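Local coordinates for protein ribonuclease (Chelonia mydas, PDB 2ZPO) that probably cleaves single- and double-stranded RNA on the 3' side of pyrimidine nucleotides, as a secreted endonuclease of the pancreatic ribonuclease family, at residues 36-49 and 76-90. Residues are numbered along the deposited sequence; the frame is centred on the assembly and turned at random. Where two conformers were deposited one is given.
Sequences TLPVCKFTNTFVHA and FALTTCRLQGGSQRP. Unlike the reference sequence in segment 36-49: Leu37 (reference Ser). With SO4 (sulfate ion), chain F; SO4 (sulfate ion), chain B.
His48 and Thr79 meet side chain to side chain where two antiparallel strands of the ribonuclease A fold pair. Strand 43-47 runs beside 76-83 with axes at 162°. The His48 ring is turned edge-on to the hydroxyl: His48 NE2 lies 2.7 Å from Thr79 OG1, which sits in the ring plane, in a nearly straight hydrogen bond. Its CG stands anti to the carbonyl carbon (chi1 -47°), which brings the ring end toward Thr79. ND1 is bonded to Asp13 O, so both ring nitrogens have partners. Thr79 OG1 is also bonded to Arg16 NH2. A leucine in place of His48 would probably cost Thr79 OG1 this partner and leave Asp13 O without its imidazole mate.

On the face of Thr79, Cys81 SG, in a disulfide with Cys26, sits at the edge of the Phe46 ring, 3.8 Å from Phe46 CE2. Asn44 ND2 lies over the centre of that ring, 3.3 Å above its plane, and also donates to Gln10 O. Asn44 OD1 accepts from Lys41 NZ at 2.7 Å.

The other face carries Thr43, Thr45 and Val47. Thr43 and Arg82 lie side by side, Thr43 OG1 3.4 Å from Arg82 CG. Thr45 OG1 and Thr80 OG1 share a weak hydrogen bond. Val47 CG2 packs alongside Leu78 CD2. Lys41 to Thr45 and Arg82 probably bind the RNA substrate, as in related ribonucleases. Arg82 grips a sulfate through two nitrogens, Arg82 NE to O1 at 2.7 Å and NH2 to O3 at 2.8 Å.

Leu83 spreads its methyls: CD1 touches Cys40 CB and CD2 meets Phe42 CD1.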
loop_
_atom_site.group_PDB
_atom_site.type_symbol
_atom_site.label_atom_id
_atom_site.label_comp_id
_atom_site.label_asym_id
_atom_site.label_seq_id
_atom_site.Cartn_x
_atom_site.Cartn_y
_atom_site.Cartn_z
ATOM N N THR A 36 -7.664 7.184 8.542
ATOM C CA THR A 36 -8.662 8.262 8.445
ATOM C C THR A 36 -8.802 9.093 9.727
ATOM O O THR A 36 -9.685 9.952 9.815
ATOM C CB THR A 36 -10.043 7.771 7.981
ATOM O OG1 THR A 36 -10.594 6.884 8.945
ATOM C CG2 THR A 36 -9.941 7.042 6.640
ATOM N N LEU A 37 -7.938 8.831 10.700
ATOM C CA LEU A 37 -7.841 9.696 11.869
ATOM C C LEU A 37 -6.387 10.016 12.162
ATOM O O LEU A 37 -5.517 9.144 11.999
ATOM C CB LEU A 37 -8.495 9.051 13.086
ATOM C CG LEU A 37 -9.996 9.227 13.302
ATOM C CD1 LEU A 37 -10.374 8.622 14.621
ATOM C CD2 LEU A 37 -10.412 10.697 13.262
ATOM N N PRO A 38 -6.104 11.267 12.579
ATOM C CA PRO A 38 -7.061 12.375 12.752
ATOM C C PRO A 38 -7.518 13.067 11.452
ATOM O O PRO A 38 -8.450 13.876 11.486
ATOM C CB PRO A 38 -6.290 13.356 13.640
ATOM C CG PRO A 38 -4.851 13.099 13.303
ATOM C CD PRO A 38 -4.732 11.654 12.956
ATOM N N VAL A 39 -6.880 12.751 10.329
ATOM C CA VAL A 39 -7.233 13.348 9.018
ATOM C C VAL A 39 -7.314 12.257 7.938
ATOM O O VAL A 39 -6.779 11.168 8.111
ATOM C CB VAL A 39 -6.191 14.412 8.570
ATOM C CG1 VAL A 39 -6.227 15.640 9.502
ATOM C CG2 VAL A 39 -4.785 13.824 8.545
ATOM N N CYS A 40 -7.979 12.565 6.825
ATOM C CA CYS A 40 -8.066 11.632 5.698
ATOM C C CYS A 40 -6.742 11.573 4.942
ATOM O O CYS A 40 -6.306 12.595 4.403
ATOM C CB CYS A 40 -9.140 12.069 4.710
ATOM S SG CYS A 40 -10.736 12.436 5.401
ATOM N N LYS A 41 -6.088 10.404 4.921
ATOM C CA LYS A 41 -4.929 10.214 4.032
ATOM C C LYS A 41 -5.395 10.340 2.574
ATOM O O LYS A 41 -6.445 9.808 2.187
ATOM C CB LYS A 41 -4.233 8.880 4.287
ATOM C CG LYS A 41 -2.908 8.680 3.499
ATOM C CD LYS A 41 -2.201 7.432 3.962
ATOM C CE LYS A 41 -0.900 7.235 3.187
ATOM N NZ LYS A 41 -0.464 5.799 3.281
ATOM N N PHE A 42 -4.620 11.058 1.761
ATOM C CA PHE A 42 -5.045 11.356 0.398
ATOM C C PHE A 42 -5.085 10.134 -0.528
ATOM O O PHE A 42 -6.043 9.961 -1.290
ATOM C CB PHE A 42 -4.181 12.484 -0.193
ATOM C CG PHE A 42 -4.581 13.856 0.281
ATOM C CD1 PHE A 42 -5.804 14.410 -0.102
ATOM C CD2 PHE A 42 -3.736 14.603 1.101
ATOM C CE1 PHE A 42 -6.183 15.684 0.332
ATOM C CE2 PHE A 42 -4.107 15.880 1.539
ATOM C CZ PHE A 42 -5.337 16.415 1.149
ATOM N N THR A 43 -4.046 9.308 -0.468
ATOM C CA THR A 43 -3.929 8.142 -1.345
ATOM C C THR A 43 -3.198 7.034 -0.633
ATOM O O THR A 43 -2.356 7.284 0.224
ATOM C CB THR A 43 -3.208 8.507 -2.691
ATOM O OG1 THR A 43 -3.337 7.444 -3.629
ATOM C CG2 THR A 43 -1.733 8.778 -2.459
ATOM N N ASN A 44 -3.511 5.794 -1.003
ATOM C CA ASN A 44 -2.833 4.646 -0.428
ATOM C C ASN A 44 -3.046 3.428 -1.314
ATOM O O ASN A 44 -4.146 3.217 -1.826
ATOM C CB ASN A 44 -3.349 4.363 0.986
ATOM C CG ASN A 44 -2.548 3.291 1.691
ATOM O OD1 ASN A 44 -1.439 3.543 2.139
ATOM N ND2 ASN A 44 -3.116 2.090 1.810
ATOM N N THR A 45 -1.971 2.679 -1.535
ATOM C CA THR A 45 -2.047 1.411 -2.235
ATOM C C THR A 45 -1.944 0.231 -1.267
ATOM O O THR A 45 -1.032 0.164 -0.414
ATOM C CB THR A 45 -0.936 1.305 -3.303
ATOM O OG1 THR A 45 -1.127 2.342 -4.287
ATOM C CG2 THR A 45 -0.954 -0.081 -3.965
ATOM N N PHE A 46 -2.859 -0.723 -1.436
ATOM C CA PHE A 46 -2.811 -1.986 -0.714
ATOM C C PHE A 46 -2.267 -3.019 -1.663
ATOM O O PHE A 46 -2.726 -3.128 -2.810
ATOM C CB PHE A 46 -4.217 -2.377 -0.251
ATOM C CG PHE A 46 -4.780 -1.437 0.788
ATOM C CD1 PHE A 46 -4.388 -1.555 2.133
ATOM C CD2 PHE A 46 -5.655 -0.405 0.420
ATOM C CE1 PHE A 46 -4.909 -0.669 3.114
ATOM C CE2 PHE A 46 -6.183 0.468 1.393
ATOM C CZ PHE A 46 -5.802 0.336 2.734
ATOM N N VAL A 47 -1.256 -3.754 -1.206
ATOM C CA VAL A 47 -0.642 -4.785 -2.039
ATOM C C VAL A 47 -1.189 -6.131 -1.552
ATOM O O VAL A 47 -1.116 -6.427 -0.361
ATOM C CB VAL A 47 0.910 -4.759 -1.916
ATOM C CG1 VAL A 47 1.505 -5.810 -2.809
ATOM C CG2 VAL A 47 1.491 -3.358 -2.261
ATOM N N HIS A 48 -1.697 -6.962 -2.475
ATOM C CA HIS A 48 -2.303 -8.265 -2.108
ATOM C C HIS A 48 -1.303 -9.389 -2.324
ATOM O O HIS A 48 -1.437 -10.238 -3.215
ATOM C CB HIS A 48 -3.624 -8.487 -2.862
ATOM C CG HIS A 48 -4.512 -7.289 -2.808
ATOM N ND1 HIS A 48 -4.860 -6.687 -1.614
ATOM C CD2 HIS A 48 -5.048 -6.522 -3.794
ATOM C CE1 HIS A 48 -5.610 -5.624 -1.867
ATOM N NE2 HIS A 48 -5.736 -5.505 -3.180
ATOM N N ALA A 49 -0.271 -9.367 -1.494
ATOM C CA ALA A 49 0.745 -10.426 -1.450
ATOM C C ALA A 49 1.192 -10.471 0.008
ATOM O O ALA A 49 0.979 -9.527 0.766
ATOM C CB ALA A 49 1.922 -10.069 -2.333
ATOM N N PHE A 76 2.300 -7.574 -8.742
ATOM C CA PHE A 76 1.415 -7.887 -7.631
ATOM C C PHE A 76 0.003 -7.389 -7.896
ATOM O O PHE A 76 -0.158 -6.390 -8.572
ATOM C CB PHE A 76 1.911 -7.197 -6.347
ATOM C CG PHE A 76 3.249 -7.686 -5.879
ATOM C CD1 PHE A 76 4.395 -6.952 -6.133
ATOM C CD2 PHE A 76 3.372 -8.917 -5.224
ATOM C CE1 PHE A 76 5.645 -7.413 -5.714
ATOM C CE2 PHE A 76 4.631 -9.374 -4.814
ATOM C CZ PHE A 76 5.760 -8.602 -5.036
ATOM N N ALA A 77 -0.997 -8.107 -7.369
ATOM C CA ALA A 77 -2.359 -7.568 -7.314
ATOM C C ALA A 77 -2.330 -6.356 -6.367
ATOM O O ALA A 77 -1.815 -6.435 -5.243
ATOM C CB ALA A 77 -3.324 -8.613 -6.785
ATOM N N LEU A 78 -2.908 -5.245 -6.814
ATOM C CA LEU A 78 -2.941 -3.975 -6.068
ATOM C C LEU A 78 -4.329 -3.382 -6.046
ATOM O O LEU A 78 -5.093 -3.546 -7.006
ATOM C CB LEU A 78 -2.033 -2.940 -6.737
ATOM C CG LEU A 78 -0.583 -3.291 -7.020
ATOM C CD1 LEU A 78 0.086 -2.126 -7.697
ATOM C CD2 LEU A 78 0.166 -3.651 -5.727
ATOM N N THR A 79 -4.659 -2.703 -4.952
ATOM C CA THR A 79 -5.808 -1.799 -4.959
ATOM C C THR A 79 -5.306 -0.429 -4.534
ATOM O O THR A 79 -4.630 -0.292 -3.494
ATOM C CB THR A 79 -6.909 -2.256 -3.996
ATOM O OG1 THR A 79 -7.267 -3.603 -4.329
ATOM C CG2 THR A 79 -8.167 -1.345 -4.107
ATOM N N THR A 80 -5.653 0.575 -5.330
ATOM C CA THR A 80 -5.224 1.950 -5.086
ATOM C C THR A 80 -6.442 2.776 -4.742
ATOM O O THR A 80 -7.431 2.765 -5.482
ATOM C CB THR A 80 -4.427 2.528 -6.294
ATOM O OG1 THR A 80 -3.372 1.618 -6.636
ATOM C CG2 THR A 80 -3.829 3.845 -5.934
ATOM N N CYS A 81 -6.364 3.469 -3.604
ATOM C CA CYS A 81 -7.444 4.290 -3.093
ATOM C C CYS A 81 -7.019 5.751 -3.133
ATOM O O CYS A 81 -5.911 6.075 -2.719
ATOM C CB CYS A 81 -7.754 3.895 -1.646
ATOM S SG CYS A 81 -8.152 2.143 -1.452
ATOM N N ARG A 82 -7.908 6.605 -3.637
ATOM C CA ARG A 82 -7.666 8.046 -3.730
ATOM C C ARG A 82 -8.889 8.770 -3.165
ATOM O O ARG A 82 -10.020 8.447 -3.491
ATOM C CB ARG A 82 -7.402 8.469 -5.179
ATOM C CG ARG A 82 -5.972 8.168 -5.650
ATOM C CD ARG A 82 -5.756 8.421 -7.152
ATOM N NE ARG A 82 -5.806 9.840 -7.532
ATOM C CZ ARG A 82 -4.747 10.661 -7.579
ATOM N NH1 ARG A 82 -3.541 10.230 -7.239
ATOM N NH2 ARG A 82 -4.911 11.934 -7.946
ATOM N N LEU A 83 -8.621 9.737 -2.291
ATOM C CA LEU A 83 -9.644 10.503 -1.590
ATOM C C LEU A 83 -10.486 11.290 -2.577
ATOM O O LEU A 83 -9.952 11.889 -3.517
ATOM C CB LEU A 83 -8.970 11.479 -0.633
ATOM C CG LEU A 83 -9.839 12.184 0.420
ATOM C CD1 LEU A 83 -10.408 11.213 1.463
ATOM C CD2 LEU A 83 -9.026 13.261 1.094
ATOM N N GLN A 84 -11.797 11.258 -2.374
ATOM C CA GLN A 84 -12.692 12.194 -3.072
ATOM C C GLN A 84 -12.501 13.596 -2.517
ATOM O O GLN A 84 -12.656 13.843 -1.294
ATOM C CB GLN A 84 -14.153 11.801 -2.918
ATOM C CG GLN A 84 -14.427 10.411 -3.396
ATOM C CD GLN A 84 -15.874 10.154 -3.654
ATOM O OE1 GLN A 84 -16.761 10.604 -2.915
ATOM N NE2 GLN A 84 -16.144 9.389 -4.708
ATOM N N GLY A 85 -12.201 14.510 -3.443
ATOM C CA GLY A 85 -11.845 15.923 -3.170
ATOM C C GLY A 85 -10.619 16.012 -2.294
ATOM O O GLY A 85 -9.717 15.170 -2.388
ATOM N N GLY A 86 -10.488 17.105 -1.556
ATOM C CA GLY A 86 -9.156 17.807 -1.398
ATOM C C GLY A 86 -9.119 18.036 0.152
ATOM O O GLY A 86 -8.120 18.568 0.637
ATOM N N SER A 87 -10.186 17.733 0.901
ATOM C CA SER A 87 -10.198 18.096 2.312
ATOM C C SER A 87 -9.765 16.947 3.195
ATOM O O SER A 87 -10.226 15.813 3.011
ATOM C CB SER A 87 -11.578 18.580 2.727
ATOM O OG SER A 87 -11.596 18.830 4.146
ATOM N N GLN A 88 -8.862 17.263 4.106
ATOM C CA GLN A 88 -8.400 16.366 5.160
ATOM C C GLN A 88 -9.429 16.082 6.273
ATOM O O GLN A 88 -9.184 15.203 7.096
ATOM C CB GLN A 88 -7.130 16.938 5.841
ATOM C CG GLN A 88 -7.333 18.308 6.508
ATOM C CD GLN A 88 -6.253 18.701 7.510
ATOM O OE1 GLN A 88 -6.519 19.463 8.440
ATOM N NE2 GLN A 88 -5.037 18.194 7.325
ATOM N N ARG A 89 -10.562 16.881 6.309
ATOM C CA ARG A 89 -11.593 16.759 7.418
ATOM C C ARG A 89 -12.312 15.490 6.981
ATOM O O ARG A 89 -12.945 15.485 5.944
ATOM C CB ARG A 89 -12.489 17.974 7.413
ATOM C CG ARG A 89 -13.148 18.130 8.735
ATOM C CD ARG A 89 -14.041 19.346 8.769
ATOM N NE ARG A 89 -14.999 19.219 9.855
ATOM C CZ ARG A 89 -14.754 19.546 11.121
ATOM N NH1 ARG A 89 -15.698 19.383 12.039
ATOM N NH2 ARG A 89 -13.575 20.033 11.469
ATOM N N PRO A 90 -12.412 14.458 7.854
ATOM C CA PRO A 90 -13.654 13.582 7.783
ATOM C C PRO A 90 -14.973 14.145 7.632
ATOM O O PRO A 90 -15.170 15.252 8.127
ATOM C CB PRO A 90 -13.446 12.611 8.972
ATOM C CG PRO A 90 -12.052 12.826 9.448
ATOM C CD PRO A 90 -11.719 14.254 9.126
HETATM S S SO4 F . -8.353 11.070 -9.198
HETATM O O1 SO4 F . -8.390 10.670 -7.793
HETATM O O2 SO4 F . -9.646 11.629 -9.586
HETATM O O3 SO4 F . -7.313 12.080 -9.386
HETATM O O4 SO4 F . -8.074 9.906 -10.036
HETATM S S SO4 B . 4.330 5.403 3.252
HETATM O O1 SO4 B . 2.911 5.265 3.573
HETATM O O2 SO4 B . 4.663 6.786 2.910
HETATM O O3 SO4 B . 5.186 4.986 4.387
HETATM O O4 SO4 B . 4.626 4.607 2.076
HETATM O O HOH W 1 -0.139 -10.535 -5.713
#